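Cytosolic phospholipase A2 delta (Homo sapiens, PDB 5IZ5) hydrolyses glycerophospholipids at the sn-2 position in a calcium-dependent manner, preferring linoleic acid there, and releases a free fatty acid and a lysophospholipid. Local coordinates at residues 568-571 / 572-576; 760-764 / 765-769; 585-588 / 589-592; 781-784 / 785-789. The protein carries 3 engineered substitutions. One frame throughout, in Å; residues are numbered along the deposited sequence.

How the contacts relate
All four contacts belong to the PLA2c catalytic region. Contacts 1, 2 and 4 form a connected row. Contact 1 packs on contact 2, where Pro568 CB lies 3.2 Å from Thr764 O and the methyl of Ala766 sits against the backbone of Leu569 to Thr571. Contact 2 meets the helix of contact 4 where Arg784 NH1 comes within 3.0 Å of Gln760 O. Centres are 12 Å apart at each step. Contact 3 stands apart, its centre 24 Å from that of contact 1. The substrate-binding Gly334 is about 9 Å from the side chain of Leu785 and about 11 Å from those of Pro568 and Cys768.

Contact 1. Residues 568-571 / 572-576; sequences PLTT and SGTSS
A type I beta turn runs from Thr570 to Gly573, and the chain on its two sides is tied together around Thr570. The turn is closed by Gly573 N, which donates to Thr570 O over 3.0 Å. This donor stands above the carbonyl plane, 66° out of it. Just past the turn, Thr574 O accepts a straight bond of 2.7 Å from Thr570 N, nearly along the C=O axis. The threonine side chains cross beside this pair. Thr570 OG1 sits between its own N and carbonyl carbon (chi1 62°), which turns it inward to Thr574 OG1 at 2.7 Å. Either hydroxyl could be the donor. Thr570 OG1 also takes a weak bond of 3.3 Å from Ser572 N. The methyl CG2 of Thr570 stays by the same carbonyl, 3.4 Å from Thr574 O, and reaches on to Ser575 O. On another flank Leu569 lays CD2 3.4 Å from Thr574 O. At the open end Ser576 OG is 3.0 Å from Pro568 O, and it hydrogen-bonds with Thr771 of a neighbouring loop. Most of these residues are exposed. Gly573 has a positive phi of 79°, a value that favours glycine. The paired bonds from Gly573 N and Thr570 N, with this glycine in fourth place, are characteristic of a type I turn followed by a G1 beta bulge.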
# COMPACT_ATOMS: atom_id res chain seq x y z
N PRO B 568 8.97 -28.59 -1.63
CA PRO B 568 9.63 -29.89 -1.49
C PRO B 568 10.85 -29.85 -0.56
O PRO B 568 11.75 -29.03 -0.75
CB PRO B 568 10.04 -30.24 -2.92
CG PRO B 568 10.09 -28.95 -3.65
CD PRO B 568 9.01 -28.11 -3.02
N LEU B 569 10.87 -30.75 0.42
CA LEU B 569 11.93 -30.78 1.43
C LEU B 569 13.27 -31.19 0.81
O LEU B 569 13.32 -31.73 -0.29
CB LEU B 569 11.56 -31.75 2.56
CG LEU B 569 10.31 -31.37 3.37
CD1 LEU B 569 9.79 -32.56 4.17
CD2 LEU B 569 10.59 -30.19 4.29
N THR B 570 14.35 -30.91 1.54
CA THR B 570 15.70 -31.19 1.07
C THR B 570 16.04 -32.68 1.22
O THR B 570 15.24 -33.46 1.75
CB THR B 570 16.74 -30.37 1.87
OG1 THR B 570 16.69 -30.73 3.25
CG2 THR B 570 16.48 -28.87 1.72
N THR B 571 17.24 -33.06 0.78
CA THR B 571 17.72 -34.43 0.96
C THR B 571 17.85 -34.78 2.44
O THR B 571 17.77 -35.95 2.80
CB THR B 571 19.09 -34.66 0.28
OG1 THR B 571 20.07 -33.77 0.82
CG2 THR B 571 18.99 -34.44 -1.22
N SER B 572 18.03 -33.76 3.29
CA SER B 572 18.12 -33.94 4.74
C SER B 572 16.75 -34.01 5.43
O SER B 572 16.68 -34.20 6.65
CB SER B 572 18.91 -32.78 5.36
OG SER B 572 20.09 -32.52 4.63
N GLY B 573 15.67 -33.85 4.66
CA GLY B 573 14.33 -33.83 5.22
C GLY B 573 13.96 -32.50 5.85
O GLY B 573 12.97 -32.43 6.59
N THR B 574 14.73 -31.45 5.55
CA THR B 574 14.49 -30.11 6.09
C THR B 574 13.92 -29.18 5.02
O THR B 574 13.91 -29.51 3.84
CB THR B 574 15.80 -29.49 6.64
OG1 THR B 574 16.83 -29.57 5.65
CG2 THR B 574 16.25 -30.22 7.90
N SER B 575 13.44 -28.01 5.46
CA SER B 575 12.85 -27.02 4.56
C SER B 575 13.86 -26.53 3.53
O SER B 575 15.03 -26.33 3.84
CB SER B 575 12.30 -25.82 5.35
OG SER B 575 11.80 -24.82 4.47
N SER B 576 13.39 -26.35 2.30
CA SER B 576 14.23 -25.84 1.22
C SER B 576 14.26 -24.31 1.19
O SER B 576 15.00 -23.73 0.39
CB SER B 576 13.71 -26.37 -0.13
OG SER B 576 12.33 -26.09 -0.29

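Contact 2. Residues 760-764 / 765-769; sequences QVDLT and GATCP
A chi1 of -169° swings the Asp762 carboxylate away from its own backbone N and over the turn formed by Gly765 to Cys768. Cys768 has a similar first torsion, 171°, and this places SG 3.4 Å from Asp762 O. The carboxylate meets mainly backbone. OD2 is 3.1 Å from Thr767 O, two acceptors that cannot bond each other as they stand. This proximity would probably raise the pKa of the acid. CG lies over the chain at Cys768, 3.9 Å from its CA. The ring of Pro769 closes one flank, with its CD 3.5 Å from Asp762 O and 3.8 Å from Asp762 CB. The two side chains run at a slant to each other. An alanine at Asp762 would probably open a gap above the turn and leave Cys768 CA without the carboxylate beside it, while Pro769 CD would keep its contacts with CB and the backbone O. The turn is type II. Its third residue, Thr767, has a positive phi of 63°, where glycine is usual. Asp762 itself is the centre of an inverse gamma turn, closed by a weak bond from Leu763 N to Val761 O. Both segments lie in the loop between strand 749-750 and helix 779-794. Leu763 packs on Tyr770 of the same loop, while Val761 rests on Leu788 and Pro769 on Asp781, both side chains of helix 779-794.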
# COMPACT_ATOMS: atom_id res chain seq x y z
N GLN B 760 12.22 -33.79 -18.58
CA GLN B 760 12.46 -34.20 -17.20
C GLN B 760 12.64 -32.94 -16.35
O GLN B 760 13.76 -32.51 -16.08
CB GLN B 760 13.72 -35.08 -17.14
CG GLN B 760 13.60 -36.38 -17.92
CD GLN B 760 13.32 -37.58 -17.04
OE1 GLN B 760 12.30 -37.65 -16.36
NE2 GLN B 760 14.24 -38.55 -17.06
N VAL B 761 11.51 -32.36 -15.95
CA VAL B 761 11.51 -31.11 -15.19
C VAL B 761 11.40 -31.45 -13.71
O VAL B 761 10.39 -31.99 -13.26
CB VAL B 761 10.35 -30.18 -15.60
CG1 VAL B 761 10.52 -28.79 -14.99
CG2 VAL B 761 10.28 -30.07 -17.12
N ASP B 762 12.45 -31.10 -12.96
CA ASP B 762 12.53 -31.45 -11.55
C ASP B 762 11.67 -30.50 -10.70
O ASP B 762 12.18 -29.51 -10.17
CB ASP B 762 14.00 -31.44 -11.10
CG ASP B 762 14.20 -32.04 -9.73
OD1 ASP B 762 13.23 -32.62 -9.18
OD2 ASP B 762 15.32 -31.94 -9.19
N LEU B 763 10.39 -30.81 -10.56
CA LEU B 763 9.45 -29.99 -9.79
C LEU B 763 9.16 -30.51 -8.38
O LEU B 763 8.54 -29.80 -7.59
CB LEU B 763 8.11 -29.87 -10.54
CG LEU B 763 8.10 -29.24 -11.93
CD1 LEU B 763 6.67 -29.21 -12.45
CD2 LEU B 763 8.68 -27.83 -11.93
N THR B 764 9.58 -31.74 -8.05
CA THR B 764 9.08 -32.40 -6.82
C THR B 764 10.04 -33.01 -5.78
O THR B 764 9.73 -32.99 -4.59
CB THR B 764 8.07 -33.52 -7.19
OG1 THR B 764 8.63 -34.35 -8.22
CG2 THR B 764 6.76 -32.92 -7.67
N GLY B 765 11.17 -33.56 -6.20
CA GLY B 765 12.10 -34.17 -5.25
C GLY B 765 12.91 -33.15 -4.48
O GLY B 765 12.73 -31.93 -4.64
N ALA B 766 13.81 -33.64 -3.63
CA ALA B 766 14.92 -32.84 -3.14
C ALA B 766 15.77 -32.50 -4.35
O ALA B 766 15.62 -33.12 -5.41
CB ALA B 766 15.73 -33.59 -2.11
N THR B 767 16.66 -31.52 -4.20
CA THR B 767 17.45 -30.99 -5.32
C THR B 767 16.59 -30.32 -6.42
O THR B 767 17.10 -30.03 -7.50
CB THR B 767 18.37 -32.05 -5.97
OG1 THR B 767 17.59 -32.97 -6.76
CG2 THR B 767 19.15 -32.82 -4.90
N CYS B 768 15.31 -30.10 -6.14
CA CYS B 768 14.47 -29.26 -7.00
C CYS B 768 15.13 -27.90 -7.12
O CYS B 768 15.27 -27.20 -6.11
CB CYS B 768 13.07 -29.10 -6.40
SG CYS B 768 12.01 -27.89 -7.23
N PRO B 769 15.56 -27.52 -8.33
CA PRO B 769 16.27 -26.25 -8.50
C PRO B 769 15.36 -25.01 -8.59
O PRO B 769 15.87 -23.91 -8.80
CB PRO B 769 16.99 -26.46 -9.83
CG PRO B 769 16.03 -27.29 -10.61
CD PRO B 769 15.35 -28.19 -9.62

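Contact 3. Residues 585-588 / 589-592; sequences PGTA and LAQA
Thr587 caps the N-terminus of helix 588-593 by accepting from Ala590 N. The bond to Thr587 OG1 is 3.0 Å long and nearly straight, 163° at the hydrogen. OG1 is turned inward between the backbone N and the carbonyl carbon (chi1 55°), which brings it to the N-H groups of the first turn, where Ala590 N meets it. It also makes a weak hydrogen bond to Gln584 O. An alanine in place of Thr587 would probably leave Ala590 N at the helix start without its capping partner. Packing is tight here. Ala590 CB lies 3.2 Å from Pro585 O and 3.5 Å from Thr587 OG1, and Leu589 CB is also 3.5 Å from that oxygen. Helical bonding starts with Gln591 N to Thr587 O at 2.8 Å, followed by Ala592 N to Ala588 O at 3.0 Å. The solvent side is looser. Gln591 is exposed and touches the cap chiefly through CG, 3.1 Å from Thr587 O. Its chain then extends onward from the backbone. Pro585 and Gly586 are exposed as well. On the buried side, Leu589 and Ala590 pack on Trp543 of helix 534-543, and Leu589 also meets Phe404 and Leu409, the latter in helix 406-422.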
# COMPACT_ATOMS: atom_id res chain seq x y z
N PRO B 585 24.91 -17.35 5.43
CA PRO B 585 25.48 -16.42 6.42
C PRO B 585 26.97 -16.06 6.28
O PRO B 585 27.40 -15.08 6.88
CB PRO B 585 25.25 -17.14 7.76
CG PRO B 585 24.40 -18.33 7.48
CD PRO B 585 24.61 -18.66 6.04
N GLY B 586 27.74 -16.83 5.53
CA GLY B 586 29.18 -16.57 5.41
C GLY B 586 29.63 -15.81 4.17
O GLY B 586 30.82 -15.78 3.85
N THR B 587 28.70 -15.17 3.47
CA THR B 587 29.04 -14.63 2.14
C THR B 587 29.75 -13.29 2.27
O THR B 587 29.80 -12.69 3.35
CB THR B 587 27.81 -14.45 1.23
OG1 THR B 587 26.83 -13.63 1.88
CG2 THR B 587 27.18 -15.79 0.83
N ALA B 588 30.32 -12.82 1.16
CA ALA B 588 30.85 -11.47 1.11
C ALA B 588 29.74 -10.47 1.44
O ALA B 588 29.96 -9.48 2.13
CB ALA B 588 31.46 -11.18 -0.25
N LEU B 589 28.53 -10.77 0.96
CA LEU B 589 27.37 -9.91 1.19
C LEU B 589 27.07 -9.82 2.68
O LEU B 589 26.89 -8.73 3.22
CB LEU B 589 26.14 -10.46 0.45
CG LEU B 589 25.04 -9.51 -0.04
CD1 LEU B 589 23.68 -10.18 0.10
CD2 LEU B 589 25.02 -8.15 0.64
N ALA B 590 27.00 -10.98 3.33
CA ALA B 590 26.72 -11.04 4.76
C ALA B 590 27.83 -10.38 5.56
O ALA B 590 27.57 -9.63 6.49
CB ALA B 590 26.54 -12.49 5.21
N GLN B 591 29.07 -10.64 5.18
CA GLN B 591 30.21 -10.06 5.88
C GLN B 591 30.18 -8.53 5.86
O GLN B 591 30.49 -7.88 6.86
CB GLN B 591 31.51 -10.60 5.30
CG GLN B 591 31.77 -12.05 5.68
CD GLN B 591 33.21 -12.47 5.50
OE1 GLN B 591 33.87 -12.10 4.52
NE2 GLN B 591 33.71 -13.25 6.44
N ALA B 592 29.76 -7.96 4.73
CA ALA B 592 29.71 -6.50 4.58
C ALA B 592 28.50 -5.87 5.26
O ALA B 592 28.59 -4.74 5.71
CB ALA B 592 29.72 -6.12 3.11

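Contact 4. Residues 781-784 / 785-789; sequences DFER and LLRLS
Helix 779-794 carries this contact, a run of i to i+4 pairs between Asp781-Arg784 and Leu785-Ser789. Three regular backbone bonds join the segments: Leu786 N to Phe782 O, Arg787 N to Glu783 O (2.7 Å) and Leu788 N to Arg784 O. The bond from Leu785 N to Asp781 O is weak. The charged pair is Glu783 with Arg787. Glu783 bends at chi2 (-67°), which brings OE1 over one face of the guanidinium, 2.9 Å from Arg787 NH2. The two planes are 62° apart. No N-H points at the oxygen, which makes this a salt bridge of charges alone. OE2 has its own partner in Arg393, and Arg784 pairs with Glu780. The apolar contact is Phe782 CE2 on Leu786 CD2 at 4.1 Å. Both side chains also pack on Ile389 of helix 386-397. Leu785 turns instead to Arg337 and Thr340 of helix 335-351, which begins at the substrate-binding glycines Gly334 and Gly335. The last polar group lies one turn further along. Ser789 OG hydrogen-bonds with Ser341 OG. It also donates to Leu785 O over 2.8 Å, from the opposite face of that carbonyl plane to Ser789 N.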
# COMPACT_ATOMS: atom_id res chain seq x y z
N ASP B 781 18.28 -25.97 -16.59
CA ASP B 781 17.08 -25.93 -15.73
C ASP B 781 16.14 -24.78 -16.06
O ASP B 781 14.92 -24.90 -15.91
CB ASP B 781 17.48 -25.84 -14.25
CG ASP B 781 18.14 -27.11 -13.74
OD1 ASP B 781 17.85 -28.20 -14.26
OD2 ASP B 781 18.94 -27.01 -12.79
N PHE B 782 16.70 -23.65 -16.49
CA PHE B 782 15.90 -22.51 -16.92
C PHE B 782 15.04 -22.89 -18.12
O PHE B 782 13.83 -22.67 -18.12
CB PHE B 782 16.81 -21.34 -17.30
CG PHE B 782 16.07 -20.11 -17.77
CD1 PHE B 782 15.80 -19.07 -16.90
CD2 PHE B 782 15.66 -20.00 -19.09
CE1 PHE B 782 15.13 -17.93 -17.33
CE2 PHE B 782 14.98 -18.87 -19.53
CZ PHE B 782 14.72 -17.84 -18.65
N GLU B 783 15.69 -23.46 -19.13
CA GLU B 783 15.02 -23.82 -20.39
C GLU B 783 13.88 -24.81 -20.20
O GLU B 783 12.81 -24.64 -20.77
CB GLU B 783 16.03 -24.36 -21.42
CG GLU B 783 16.90 -23.29 -22.06
CD GLU B 783 16.11 -22.34 -22.95
OE1 GLU B 783 15.34 -22.81 -23.81
OE2 GLU B 783 16.26 -21.11 -22.81
N ARG B 784 14.11 -25.83 -19.38
CA ARG B 784 13.06 -26.81 -19.08
C ARG B 784 11.80 -26.18 -18.50
O ARG B 784 10.69 -26.47 -18.95
CB ARG B 784 13.57 -27.86 -18.09
CG ARG B 784 14.44 -28.94 -18.72
CD ARG B 784 14.89 -29.94 -17.66
NE ARG B 784 16.32 -30.24 -17.68
CZ ARG B 784 16.87 -31.45 -17.80
NH1 ARG B 784 16.13 -32.54 -17.97
NH2 ARG B 784 18.19 -31.55 -17.77
N LEU B 785 11.97 -25.32 -17.50
CA LEU B 785 10.83 -24.66 -16.85
C LEU B 785 10.13 -23.73 -17.83
O LEU B 785 8.90 -23.72 -17.92
CB LEU B 785 11.28 -23.88 -15.61
CG LEU B 785 10.21 -23.14 -14.80
CD1 LEU B 785 9.03 -24.04 -14.47
CD2 LEU B 785 10.80 -22.57 -13.52
N LEU B 786 10.92 -22.96 -18.57
CA LEU B 786 10.39 -22.04 -19.57
C LEU B 786 9.61 -22.79 -20.65
O LEU B 786 8.47 -22.43 -20.95
CB LEU B 786 11.52 -21.25 -20.21
CG LEU B 786 11.08 -20.24 -21.27
CD1 LEU B 786 10.73 -18.91 -20.62
CD2 LEU B 786 12.16 -20.06 -22.33
N ARG B 787 10.23 -23.82 -21.23
CA ARG B 787 9.60 -24.56 -22.33
C ARG B 787 8.38 -25.34 -21.86
O ARG B 787 7.39 -25.43 -22.58
CB ARG B 787 10.60 -25.50 -23.02
CG ARG B 787 11.71 -24.80 -23.80
CD ARG B 787 12.26 -25.67 -24.92
NE ARG B 787 13.39 -25.03 -25.59
CZ ARG B 787 14.68 -25.26 -25.33
NH1 ARG B 787 15.07 -26.12 -24.40
NH2 ARG B 787 15.61 -24.60 -26.03
N LEU B 788 8.43 -25.87 -20.64
CA LEU B 788 7.26 -26.49 -20.03
C LEU B 788 6.10 -25.51 -19.98
O LEU B 788 4.97 -25.85 -20.35
CB LEU B 788 7.57 -26.98 -18.62
CG LEU B 788 6.37 -27.40 -17.77
CD1 LEU B 788 5.63 -28.55 -18.42
CD2 LEU B 788 6.81 -27.77 -16.36
N SER B 789 6.37 -24.31 -19.48
CA SER B 789 5.34 -23.28 -19.32
C SER B 789 4.76 -22.90 -20.67
O SER B 789 3.55 -22.82 -20.83
CB SER B 789 5.93 -22.05 -18.63
OG SER B 789 6.53 -22.38 -17.39